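Local coordinates for Baccell_00875 (Bacteroides cellulosilyticus DSM 14838, PDB 5NO8), which probably acts as a polysaccharide lyase that removes the rhamnose caps, linked to glucuronic acid, from complex arabinogalactan proteins, at residues A[572-576]-A[621-625]. Sequence-based numbering, arbitrary orientation.
Sequences MPVLE and VYYYY
Met-572 and Val-621 hold the closest CA atoms across two helical segments, 572-576 and 621-625, which run roughly antiparallel at 150° with axes 12.5 Å apart, a spacing bridged by side chains alone. Met-572 does most of the bridging. Bent at both chi2 and chi3 (each -73°), its chain folds the terminal methyl into the angle between two tyrosines: CE lies over one face of the Tyr-625 ring, 4.1 Å from the centroid, in a CH-pi contact, and touches Tyr-622 obliquely at CD1 (3.9 Å). The sulfur adds an oblique Met-aromatic contact to Tyr-625, while SD also packs against Val-621 CG1 at 3.7 Å. That same valine methyl meets Leu-575 CD2 tip to tip (3.7 Å). Beyond them, the aliphatic CG of Glu-576 rests obliquely by the phenol end of Tyr-622, 3.4 Å from OH; Glu-576 OE1 forms a salt bridge to Arg-637 and OE2 a hydrogen bond to Tyr-634 OH. Loss of the Tyr-622 ring to an alanine is likely to open a gap beside the Glu-576 methylene and Met-572 CE, leaving CE on Tyr-625 without its second aromatic neighbour. The contact thus joins helices 562-576 and 615-629 within the helical part of the chain; helix 542-559 packs against Leu-575 and Val-621, and helix 632-644 sets Tyr-634 edge-to-face with both Tyr-622 and Tyr-625.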
ATOM      1  N   MET A 572      15.513   4.075   7.842  1.00 21.69           N
ATOM      2  CA  MET A 572      14.628   4.898   6.982  1.00 22.60           C
ATOM      3  C   MET A 572      14.588   4.436   5.527  1.00 22.17           C
ATOM      4  O   MET A 572      13.500   4.349   4.990  1.00 20.38           O
ATOM      5  CB  MET A 572      14.973   6.385   7.045  1.00 24.53           C
ATOM      6  CG  MET A 572      14.472   7.055   8.308  1.00 27.09           C
ATOM      7  SD  MET A 572      12.681   7.291   8.315  1.00 31.81           S
ATOM      8  CE  MET A 572      12.572   8.620   7.140  1.00 32.50           C
ATOM      9  N   PRO A 573      15.754   4.131   4.899  1.00 21.94           N
ATOM     10  CA  PRO A 573      15.722   3.690   3.489  1.00 21.80           C
ATOM     11  C   PRO A 573      14.972   2.376   3.271  1.00 19.53           C
ATOM     12  O   PRO A 573      14.346   2.179   2.213  1.00 19.95           O
ATOM     13  CB  PRO A 573      17.203   3.545   3.122  1.00 23.66           C
ATOM     14  CG  PRO A 573      17.925   4.391   4.121  1.00 24.27           C
ATOM     15  CD  PRO A 573      17.147   4.196   5.382  1.00 23.55           C
ATOM     16  N   VAL A 574      15.025   1.491   4.254  1.00 18.69           N
ATOM     17  CA  VAL A 574      14.286   0.255   4.239  1.00 18.99           C
ATOM     18  C   VAL A 574      12.768   0.519   4.314  1.00 18.96           C
ATOM     19  O   VAL A 574      11.975  -0.118   3.595  1.00 17.70           O
ATOM     20  CB  VAL A 574      14.824  -0.697   5.342  1.00 20.04           C
ATOM     21  CG1 VAL A 574      13.956  -1.908   5.524  1.00 20.91           C
ATOM     22  CG2 VAL A 574      16.257  -1.111   5.003  1.00 21.90           C
ATOM     23  N   LEU A 575      12.363   1.497   5.125  1.00 17.25           N
ATOM     24  CA  LEU A 575      10.952   1.875   5.174  1.00 17.26           C
ATOM     25  C   LEU A 575      10.491   2.557   3.895  1.00 16.81           C
ATOM     26  O   LEU A 575       9.371   2.290   3.396  1.00 17.16           O
ATOM     27  CB  LEU A 575      10.681   2.817   6.350  1.00 18.14           C
ATOM     28  CG  LEU A 575       9.232   3.270   6.485  1.00 17.95           C
ATOM     29  CD1 LEU A 575       8.329   2.085   6.630  1.00 17.96           C
ATOM     30  CD2 LEU A 575       9.059   4.174   7.688  1.00 19.43           C
ATOM     31  N   GLU A 576      11.327   3.434   3.363  1.00 16.80           N
ATOM     32  CA  GLU A 576      10.982   4.176   2.154  1.00 17.67           C
ATOM     33  C   GLU A 576      10.869   3.296   0.929  1.00 17.67           C
ATOM     34  O   GLU A 576      10.136   3.641  -0.005  1.00 16.73           O
ATOM     35  CB  GLU A 576      11.961   5.328   1.887  1.00 19.43           C
ATOM     36  CG  GLU A 576      11.878   6.393   2.975  1.00 21.61           C
ATOM     37  CD  GLU A 576      12.703   7.620   2.682  1.00 24.09           C
ATOM     38  OE1 GLU A 576      12.757   8.040   1.503  1.00 28.33           O
ATOM     39  OE2 GLU A 576      13.268   8.191   3.632  1.00 27.74           O
ATOM     40  N   VAL A 621       5.959   8.213  10.981  1.00 17.09           N
ATOM     41  CA  VAL A 621       7.401   8.152  10.995  1.00 16.62           C
ATOM     42  C   VAL A 621       8.036   9.385  10.391  1.00 17.41           C
ATOM     43  O   VAL A 621       9.003   9.927  10.954  1.00 17.01           O
ATOM     44  CB  VAL A 621       7.928   6.893  10.263  1.00 17.10           C
ATOM     45  CG1 VAL A 621       9.443   6.984  10.020  1.00 17.86           C
ATOM     46  CG2 VAL A 621       7.563   5.641  11.037  1.00 17.52           C
ATOM     47  N   TYR A 622       7.541   9.820   9.223  1.00 16.56           N
ATOM     48  CA  TYR A 622       8.078  10.987   8.554  1.00 17.02           C
ATOM     49  C   TYR A 622       7.880  12.245   9.398  1.00 17.77           C
ATOM     50  O   TYR A 622       8.773  13.087   9.449  1.00 18.50           O
ATOM     51  CB  TYR A 622       7.426  11.206   7.187  1.00 17.76           C
ATOM     52  CG  TYR A 622       7.742  10.192   6.123  1.00 18.20           C
ATOM     53  CD1 TYR A 622       8.784   9.255   6.277  1.00 18.51           C
ATOM     54  CD2 TYR A 622       7.010  10.163   4.938  1.00 18.29           C
ATOM     55  CE1 TYR A 622       9.080   8.352   5.272  1.00 19.17           C
ATOM     56  CE2 TYR A 622       7.307   9.249   3.941  1.00 18.85           C
ATOM     57  CZ  TYR A 622       8.351   8.366   4.110  1.00 19.69           C
ATOM     58  OH  TYR A 622       8.630   7.432   3.133  1.00 19.48           O
ATOM     59  N   TYR A 623       6.720  12.340  10.043  1.00 17.02           N
ATOM     60  CA  TYR A 623       6.411  13.430  10.996  1.00 18.34           C
ATOM     61  C   TYR A 623       7.421  13.459  12.160  1.00 18.12           C
ATOM     62  O   TYR A 623       8.030  14.509  12.453  1.00 18.18           O
ATOM     63  CB  TYR A 623       4.967  13.286  11.481  1.00 18.40           C
ATOM     64  CG  TYR A 623       4.623  13.987  12.770  1.00 17.85           C
ATOM     65  CD1 TYR A 623       4.306  15.348  12.787  1.00 18.90           C
ATOM     66  CD2 TYR A 623       4.567  13.281  13.963  1.00 19.49           C
ATOM     67  CE1 TYR A 623       3.977  15.989  13.983  1.00 19.36           C
ATOM     68  CE2 TYR A 623       4.245  13.896  15.149  1.00 18.38           C
ATOM     69  CZ  TYR A 623       3.968  15.244  15.156  1.00 20.48           C
ATOM     70  OH  TYR A 623       3.652  15.822  16.358  1.00 21.89           O
ATOM     71  N   TYR A 624       7.636  12.309  12.780  1.00 18.26           N
ATOM     72  CA  TYR A 624       8.607  12.241  13.885  1.00 19.46           C
ATOM     73  C   TYR A 624      10.028  12.493  13.398  1.00 20.48           C
ATOM     74  O   TYR A 624      10.813  13.150  14.088  1.00 21.69           O
ATOM     75  CB  TYR A 624       8.549  10.909  14.620  1.00 18.77           C
ATOM     76  CG  TYR A 624       7.306  10.649  15.426  1.00 19.62           C
ATOM     77  CD1 TYR A 624       6.921  11.508  16.449  1.00 19.56           C
ATOM     78  CD2 TYR A 624       6.527   9.524  15.199  1.00 20.04           C
ATOM     79  CE1 TYR A 624       5.795  11.273  17.198  1.00 20.03           C
ATOM     80  CE2 TYR A 624       5.404   9.274  15.950  1.00 20.45           C
ATOM     81  CZ  TYR A 624       5.036  10.170  16.949  1.00 19.94           C
ATOM     82  OH  TYR A 624       3.932   9.927  17.690  1.00 22.20           O
ATOM     83  N   TYR A 625      10.382  11.967  12.225  1.00 20.07           N
ATOM     84  CA  TYR A 625      11.714  12.153  11.684  1.00 20.55           C
ATOM     85  C   TYR A 625      11.996  13.655  11.439  1.00 22.06           C
ATOM     86  O   TYR A 625      13.113  14.122  11.686  1.00 21.45           O
ATOM     87  CB  TYR A 625      11.887  11.334  10.406  1.00 22.25           C
ATOM     88  CG  TYR A 625      13.238  11.465   9.789  1.00 24.36           C
ATOM     89  CD1 TYR A 625      14.303  10.698  10.239  1.00 26.58           C
ATOM     90  CD2 TYR A 625      13.471  12.376   8.776  1.00 26.54           C
ATOM     91  CE1 TYR A 625      15.565  10.827   9.671  1.00 28.66           C
ATOM     92  CE2 TYR A 625      14.730  12.521   8.207  1.00 27.75           C
ATOM     93  CZ  TYR A 625      15.773  11.734   8.653  1.00 29.67           C
ATOM     94  OH  TYR A 625      17.023  11.881   8.087  1.00 33.15           O
TER